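Local coordinates for GDP-L-fucose synthase (Campylobacter jejuni subsp. jejuni serotype O:2, PDB 7M13), which acts as an NADPH-dependent GDP-D-glycero-L-gluco-heptose synthase in the biosynthesis of capsular polysaccharide, at residues I163-N168 with A251-Y256; T275-G280 with H325-K330. One frame throughout, in Å; residues are numbered along the deposited sequence.

Contact 1 (I163-N168 with A251-Y256); sequences ITLVLN and ADVAIY. With NAP (NADP nicotinamide-adenine-dinucleotide phosphate), chain E.
Two residues beyond Leu165, which meets Val253 and Ala254, Leu167 lies over one face of the nicotinamide ring of NADP. Its CD1 sits almost above the ring centre, and its CG is 3.6 Å from C5N. CG stands between the backbone N and the carbonyl carbon (chi1 60°), which turns the branched end onto the ring. Asn168 O comes in at the ring edge, near the plane, 3.4 Å from C4N. Leu167 O approaches the neighbouring C5N, displaced from the plane toward the Leu167 side.

This is a strand-on-helix contact of a Rossmann-type fold. Strand 162-171 runs parallel to strand 105-111, and helix 247-260 packs on the sheet. Leu165 points toward the helix. Its CD1 is anti to CA (chi2 -180°), so the extended branch reaches the helix backbone, 4.0 Å from Ala254 CA. The same methyl lies 4.4 Å from both Val253 CG1 and Ala254 CB. All three residues are buried, and the contact between the segments is apolar, with no hydrogen bond across it. Ala254 also touches Phe109 of strand 105-111 and Leu24 of helix 19-30.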
loop_
_atom_site.group_PDB
_atom_site.type_symbol
_atom_site.label_atom_id
_atom_site.label_comp_id
_atom_site.label_asym_id
_atom_site.label_seq_id
_atom_site.Cartn_x
_atom_site.Cartn_y
_atom_site.Cartn_z
ATOM N N ILE B 163 -9.010 -8.071 11.958
ATOM C CA ILE B 163 -10.168 -8.052 11.028
ATOM C C ILE B 163 -10.413 -6.619 10.575
ATOM O O ILE B 163 -10.427 -5.713 11.421
ATOM C CB ILE B 163 -11.406 -8.590 11.739
ATOM C CG1 ILE B 163 -11.151 -9.908 12.459
ATOM C CG2 ILE B 163 -12.529 -8.716 10.730
ATOM C CD1 ILE B 163 -10.699 -10.983 11.563
ATOM N N THR B 164 -10.625 -6.410 9.270
ATOM C CA THR B 164 -10.926 -5.091 8.684
ATOM C C THR B 164 -12.420 -5.018 8.371
ATOM O O THR B 164 -12.923 -5.893 7.627
ATOM C CB THR B 164 -10.114 -4.793 7.416
ATOM O OG1 THR B 164 -8.730 -4.756 7.824
ATOM C CG2 THR B 164 -10.470 -3.473 6.791
ATOM N N LEU B 165 -13.070 -3.976 8.860
ATOM C CA LEU B 165 -14.467 -3.643 8.572
ATOM C C LEU B 165 -14.487 -2.357 7.762
ATOM O O LEU B 165 -13.833 -1.387 8.151
ATOM C CB LEU B 165 -15.238 -3.453 9.879
ATOM C CG LEU B 165 -15.205 -4.608 10.863
ATOM C CD1 LEU B 165 -16.021 -4.281 12.120
ATOM C CD2 LEU B 165 -15.723 -5.896 10.220
ATOM N N VAL B 166 -15.220 -2.328 6.658
ATOM C CA VAL B 166 -15.155 -1.224 5.678
ATOM C C VAL B 166 -16.513 -0.534 5.587
ATOM O O VAL B 166 -17.499 -1.232 5.367
ATOM C CB VAL B 166 -14.708 -1.750 4.307
ATOM C CG1 VAL B 166 -14.455 -0.616 3.337
ATOM C CG2 VAL B 166 -13.468 -2.641 4.443
ATOM N N LEU B 167 -16.539 0.790 5.698
ATOM C CA LEU B 167 -17.789 1.579 5.635
ATOM C C LEU B 167 -17.611 2.776 4.710
ATOM O O LEU B 167 -16.477 3.122 4.327
ATOM C CB LEU B 167 -18.202 2.042 7.035
ATOM C CG LEU B 167 -17.212 2.926 7.791
ATOM C CD1 LEU B 167 -17.963 3.957 8.614
ATOM C CD2 LEU B 167 -16.317 2.105 8.688
ATOM N N ASN B 168 -18.730 3.426 4.392
ATOM C CA ASN B 168 -18.751 4.595 3.493
ATOM C C ASN B 168 -18.924 5.931 4.227
ATOM O O ASN B 168 -18.161 6.838 3.931
ATOM C CB ASN B 168 -19.854 4.416 2.451
ATOM C CG ASN B 168 -19.385 3.494 1.347
ATOM O OD1 ASN B 168 -18.270 3.652 0.850
ATOM N ND2 ASN B 168 -20.261 2.603 0.895
ATOM N N ALA B 251 -20.258 0.528 16.465
ATOM C CA ALA B 251 -19.748 -0.059 17.718
ATOM C C ALA B 251 -20.302 -1.473 17.872
ATOM O O ALA B 251 -19.562 -2.412 18.196
ATOM C CB ALA B 251 -20.107 0.822 18.877
ATOM N N ASP B 252 -21.596 -1.668 17.603
ATOM C CA ASP B 252 -22.231 -3.008 17.747
ATOM C C ASP B 252 -21.527 -4.030 16.851
ATOM O O ASP B 252 -21.242 -5.135 17.330
ATOM C CB ASP B 252 -23.712 -3.045 17.365
ATOM C CG ASP B 252 -24.648 -2.512 18.430
ATOM O OD1 ASP B 252 -24.150 -2.249 19.547
ATOM O OD2 ASP B 252 -25.867 -2.382 18.133
ATOM N N VAL B 253 -21.297 -3.707 15.578
ATOM C CA VAL B 253 -20.707 -4.717 14.655
ATOM C C VAL B 253 -19.228 -4.905 15.021
ATOM O O VAL B 253 -18.728 -6.010 14.908
ATOM C CB VAL B 253 -20.914 -4.437 13.145
ATOM C CG1 VAL B 253 -20.234 -3.162 12.678
ATOM C CG2 VAL B 253 -20.509 -5.636 12.311
ATOM N N ALA B 254 -18.548 -3.850 15.465
ATOM C CA ALA B 254 -17.142 -3.992 15.898
ATOM C C ALA B 254 -17.049 -4.921 17.099
ATOM O O ALA B 254 -16.196 -5.841 17.121
ATOM C CB ALA B 254 -16.551 -2.631 16.159
ATOM N N ILE B 255 -17.968 -4.772 18.061
ATOM C CA ILE B 255 -17.952 -5.664 19.244
ATOM C C ILE B 255 -18.413 -7.066 18.832
ATOM O O ILE B 255 -17.853 -8.093 19.257
ATOM C CB ILE B 255 -18.793 -5.078 20.385
ATOM C CG1 ILE B 255 -18.175 -3.771 20.883
ATOM C CG2 ILE B 255 -18.911 -6.132 21.470
ATOM C CD1 ILE B 255 -19.102 -2.928 21.719
ATOM N N TYR B 256 -19.413 -7.168 17.959
ATOM C CA TYR B 256 -19.846 -8.486 17.460
ATOM C C TYR B 256 -18.687 -9.223 16.776
ATOM O O TYR B 256 -18.510 -10.437 16.933
ATOM C CB TYR B 256 -21.013 -8.325 16.487
ATOM C CG TYR B 256 -21.499 -9.628 15.940
ATOM C CD1 TYR B 256 -22.466 -10.341 16.621
ATOM C CD2 TYR B 256 -21.000 -10.156 14.756
ATOM C CE1 TYR B 256 -22.901 -11.565 16.142
ATOM C CE2 TYR B 256 -21.414 -11.383 14.281
ATOM C CZ TYR B 256 -22.374 -12.084 14.984
ATOM O OH TYR B 256 -22.824 -13.301 14.525
HETATM P PA NAP E . -12.296 10.788 13.472
HETATM O O1A NAP E . -11.738 11.595 12.339
HETATM O O2A NAP E . -13.578 11.277 14.101
HETATM O O5B NAP E . -11.267 10.637 14.649
HETATM C C5B NAP E . -9.920 10.241 14.394
HETATM C C4B NAP E . -9.205 10.277 15.708
HETATM O O4B NAP E . -7.865 9.784 15.475
HETATM C C3B NAP E . -9.062 11.684 16.326
HETATM O O3B NAP E . -9.559 11.671 17.659
HETATM C C2B NAP E . -7.569 11.971 16.218
HETATM O O2B NAP E . -7.042 12.704 17.325
HETATM C C1B NAP E . -6.976 10.567 16.244
HETATM N N9A NAP E . -5.661 10.536 15.640
HETATM C C8A NAP E . -5.314 10.858 14.363
HETATM N N7A NAP E . -4.021 10.845 14.143
HETATM C C5A NAP E . -3.478 10.503 15.363
HETATM C C6A NAP E . -2.147 10.339 15.785
HETATM N N6A NAP E . -1.081 10.549 15.004
HETATM N N1A NAP E . -1.956 10.004 17.080
HETATM C C2A NAP E . -3.022 9.826 17.872
HETATM N N3A NAP E . -4.317 9.962 17.582
HETATM C C4A NAP E . -4.474 10.313 16.299
HETATM O O3 NAP E . -12.503 9.285 12.969
HETATM P PN NAP E . -13.856 8.549 12.598
HETATM O O1N NAP E . -14.622 9.421 11.683
HETATM O O2N NAP E . -14.458 8.099 13.870
HETATM O O5D NAP E . -13.284 7.285 11.781
HETATM C C5D NAP E . -13.004 6.070 12.436
HETATM C C4D NAP E . -12.534 5.089 11.400
HETATM O O4D NAP E . -13.601 4.833 10.446
HETATM C C3D NAP E . -11.319 5.545 10.580
HETATM O O3D NAP E . -10.475 4.431 10.259
HETATM C C2D NAP E . -11.983 6.114 9.358
HETATM O O2D NAP E . -11.117 6.215 8.231
HETATM C C1D NAP E . -13.116 5.133 9.139
HETATM N N1N NAP E . -14.178 5.726 8.296
HETATM C C2N NAP E . -14.879 6.831 8.693
HETATM C C3N NAP E . -15.783 7.407 7.867
HETATM C C7N NAP E . -16.564 8.617 8.240
HETATM O O7N NAP E . -17.498 8.982 7.498
HETATM N N7N NAP E . -16.231 9.250 9.361
HETATM C C4N NAP E . -16.066 6.816 6.574
HETATM C C5N NAP E . -15.320 5.625 6.236
HETATM C C6N NAP E . -14.394 5.183 7.031
HETATM P P2B NAP E . -7.242 14.306 17.412
HETATM O O1X NAP E . -8.676 14.463 17.837
HETATM O O2X NAP E . -6.897 14.916 16.126
HETATM O O3X NAP E . -6.238 14.733 18.501
#

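Contact 2 (T275-G280 with H325-K330)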
loop_
_atom_site.group_PDB
_atom_site.type_symbol
_atom_site.label_atom_id
_atom_site.label_comp_id
_atom_site.label_asym_id
_atom_site.label_seq_id
_atom_site.Cartn_x
_atom_site.Cartn_y
_atom_site.Cartn_z
ATOM N N THR B 275 -10.547 -10.774 2.540
ATOM C CA THR B 275 -11.113 -11.178 3.844
ATOM C C THR B 275 -11.563 -10.010 4.694
ATOM O O THR B 275 -11.980 -10.252 5.842
ATOM C CB THR B 275 -10.154 -12.081 4.602
ATOM O OG1 THR B 275 -8.919 -11.406 4.833
ATOM C CG2 THR B 275 -9.940 -13.391 3.893
ATOM N N HIS B 276 -11.465 -8.786 4.181
ATOM C CA HIS B 276 -12.140 -7.629 4.791
ATOM C C HIS B 276 -13.650 -7.825 4.703
ATOM O O HIS B 276 -14.126 -8.683 3.913
ATOM C CB HIS B 276 -11.704 -6.326 4.132
ATOM C CG HIS B 276 -11.892 -6.256 2.670
ATOM N ND1 HIS B 276 -11.075 -6.903 1.795
ATOM C CD2 HIS B 276 -12.848 -5.624 1.939
ATOM C CE1 HIS B 276 -11.502 -6.666 0.558
ATOM N NE2 HIS B 276 -12.588 -5.886 0.626
ATOM N N ILE B 277 -14.394 -7.077 5.511
ATOM C CA ILE B 277 -15.879 -7.223 5.563
ATOM C C ILE B 277 -16.494 -5.849 5.439
ATOM O O ILE B 277 -16.237 -4.985 6.281
ATOM C CB ILE B 277 -16.319 -7.853 6.894
ATOM C CG1 ILE B 277 -15.460 -9.037 7.338
ATOM C CG2 ILE B 277 -17.789 -8.197 6.829
ATOM C CD1 ILE B 277 -15.733 -9.461 8.752
ATOM N N ASN B 278 -17.414 -5.695 4.510
ATOM C CA ASN B 278 -18.173 -4.434 4.419
ATOM C C ASN B 278 -19.199 -4.371 5.566
ATOM O O ASN B 278 -19.799 -5.386 5.902
ATOM C CB ASN B 278 -18.944 -4.340 3.118
ATOM C CG ASN B 278 -18.051 -4.255 1.917
ATOM O OD1 ASN B 278 -16.897 -3.814 2.001
ATOM N ND2 ASN B 278 -18.619 -4.648 0.769
ATOM N N ILE B 279 -19.379 -3.190 6.127
ATOM C CA ILE B 279 -20.431 -2.970 7.147
ATOM C C ILE B 279 -21.271 -1.788 6.665
ATOM O O ILE B 279 -20.810 -0.980 5.850
ATOM C CB ILE B 279 -19.847 -2.785 8.561
ATOM C CG1 ILE B 279 -18.941 -1.567 8.699
ATOM C CG2 ILE B 279 -19.147 -4.060 9.005
ATOM C CD1 ILE B 279 -18.515 -1.256 10.115
ATOM N N GLY B 280 -22.498 -1.725 7.143
ATOM C CA GLY B 280 -23.440 -0.734 6.619
ATOM C C GLY B 280 -24.855 -1.201 6.870
ATOM O O GLY B 280 -25.061 -2.208 7.511
ATOM N N HIS B 325 -23.960 -9.948 6.933
ATOM C CA HIS B 325 -25.260 -10.582 7.291
ATOM C C HIS B 325 -25.080 -12.088 7.479
ATOM O O HIS B 325 -25.618 -12.622 8.470
ATOM C CB HIS B 325 -26.312 -10.304 6.226
ATOM C CG HIS B 325 -26.699 -8.883 6.132
ATOM N ND1 HIS B 325 -27.333 -8.418 5.012
ATOM C CD2 HIS B 325 -26.542 -7.828 6.968
ATOM C CE1 HIS B 325 -27.576 -7.139 5.163
ATOM N NE2 HIS B 325 -27.103 -6.747 6.373
ATOM N N SER B 326 -24.310 -12.742 6.624
ATOM C CA SER B 326 -24.077 -14.207 6.642
ATOM C C SER B 326 -23.320 -14.603 7.905
ATOM O O SER B 326 -23.454 -15.749 8.366
ATOM C CB SER B 326 -23.359 -14.648 5.383
ATOM O OG SER B 326 -21.962 -14.372 5.423
ATOM N N LEU B 327 -22.536 -13.662 8.450
ATOM C CA LEU B 327 -21.689 -13.887 9.644
ATOM C C LEU B 327 -22.480 -13.537 10.899
ATOM O O LEU B 327 -21.941 -13.803 11.985
ATOM C CB LEU B 327 -20.409 -13.063 9.531
ATOM C CG LEU B 327 -19.434 -13.562 8.474
ATOM C CD1 LEU B 327 -18.367 -12.525 8.181
ATOM C CD2 LEU B 327 -18.770 -14.850 8.949
ATOM N N GLY B 328 -23.710 -13.051 10.739
ATOM C CA GLY B 328 -24.687 -12.996 11.836
ATOM C C GLY B 328 -24.905 -11.627 12.437
ATOM O O GLY B 328 -25.459 -11.562 13.560
ATOM N N TRP B 329 -24.574 -10.554 11.725
ATOM C CA TRP B 329 -24.871 -9.181 12.173
ATOM C C TRP B 329 -25.643 -8.421 11.096
ATOM O O TRP B 329 -25.270 -8.483 9.908
ATOM C CB TRP B 329 -23.593 -8.405 12.557
ATOM C CG TRP B 329 -23.898 -6.995 12.971
ATOM C CD1 TRP B 329 -24.151 -6.572 14.246
ATOM C CD2 TRP B 329 -24.058 -5.832 12.141
ATOM N NE1 TRP B 329 -24.428 -5.234 14.248
ATOM C CE2 TRP B 329 -24.347 -4.741 12.988
ATOM C CE3 TRP B 329 -23.880 -5.578 10.775
ATOM C CZ2 TRP B 329 -24.544 -3.446 12.504
ATOM C CZ3 TRP B 329 -24.075 -4.301 10.299
ATOM C CH2 TRP B 329 -24.359 -3.243 11.158
ATOM N N LYS B 330 -26.649 -7.676 11.512
ATOM C CA LYS B 330 -27.280 -6.649 10.661
ATOM C C LYS B 330 -27.604 -5.453 11.522
ATOM O O LYS B 330 -27.683 -5.557 12.767
ATOM C CB LYS B 330 -28.508 -7.192 9.915
ATOM C CG LYS B 330 -29.585 -7.744 10.824
ATOM C CD LYS B 330 -30.644 -8.524 10.089
ATOM C CE LYS B 330 -31.875 -8.712 10.946
ATOM N NZ LYS B 330 -32.783 -7.553 10.810
HETATM O O HOH W 1 -27.055 -4.314 7.837
#
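Ile277 and Leu327 meet through torsions of the same kind. In Ile277, CG1 is anti to the carbonyl carbon (chi1 -44°), and the chain then extends to CD1. Leu327 also holds CG anti to its carbonyl carbon, and its CD1 likewise continues the chain anti to CA. Both CB atoms are directed at the other segment, and the side chains cross at a slant, with Ile277 CD1 4.1 Å from Leu327 CD1. Trp329 is set differently. CG is anti to the backbone N (chi1 178°), and the indole plane is turned about square to the plane of CA, CB and CG (chi2 91°). This carries the six-membered ring to Gly280, whose O lies at the ring edge, near the plane, 3.6 Å from Trp329 CZ3.

The Ile277 side belongs to the Rossmann-type sheet, where strand 277-278 pairs in parallel with strand 162-171. The other side is the end of helix 322-326, closed by a Schellman motif, and the loop that follows. Gly328 takes positive phi, and its N bonds back to His325 O at 3.0 Å.

No direct hydrogen bond joins the segments, but a water does. It donates to Gly280 O at 2.9 Å and is 2.8 Å from His325 NE2, in the plane of the imidazole. Trp329 O also lies in that plane, near CD2. At the backbone angles of Gly280 a CB would collide with the carbonyl O of Ile279. The buried Gly280 N has no hydrogen-bond partner in the model. The Asn278 side chain bonds instead to Tyr115 OH and Asp320 O.

Overall arrangement
Contacts 1 and 2 have centres 8 Å apart and share one sheet, in which strands 162-171 and 277-278 are neighbours. Val166 O probably accepts a hydrogen bond from Ile279 N at 2.8 Å. Helix 247-260 provides a second connection. Val253, part of contact 1, packs its CB on Trp329 CE2 of contact 2 at 3.4 Å. Further along the helix, Tyr256 OH probably bonds to Leu327 O at 2.7 Å. The cofactor lies at the contact 1 end, where Leu167 and Asn168 belong to the NADP pocket. Contact 2 stands farther back: Gly280 CA is about 10 Å from the nearest atom of the cofactor.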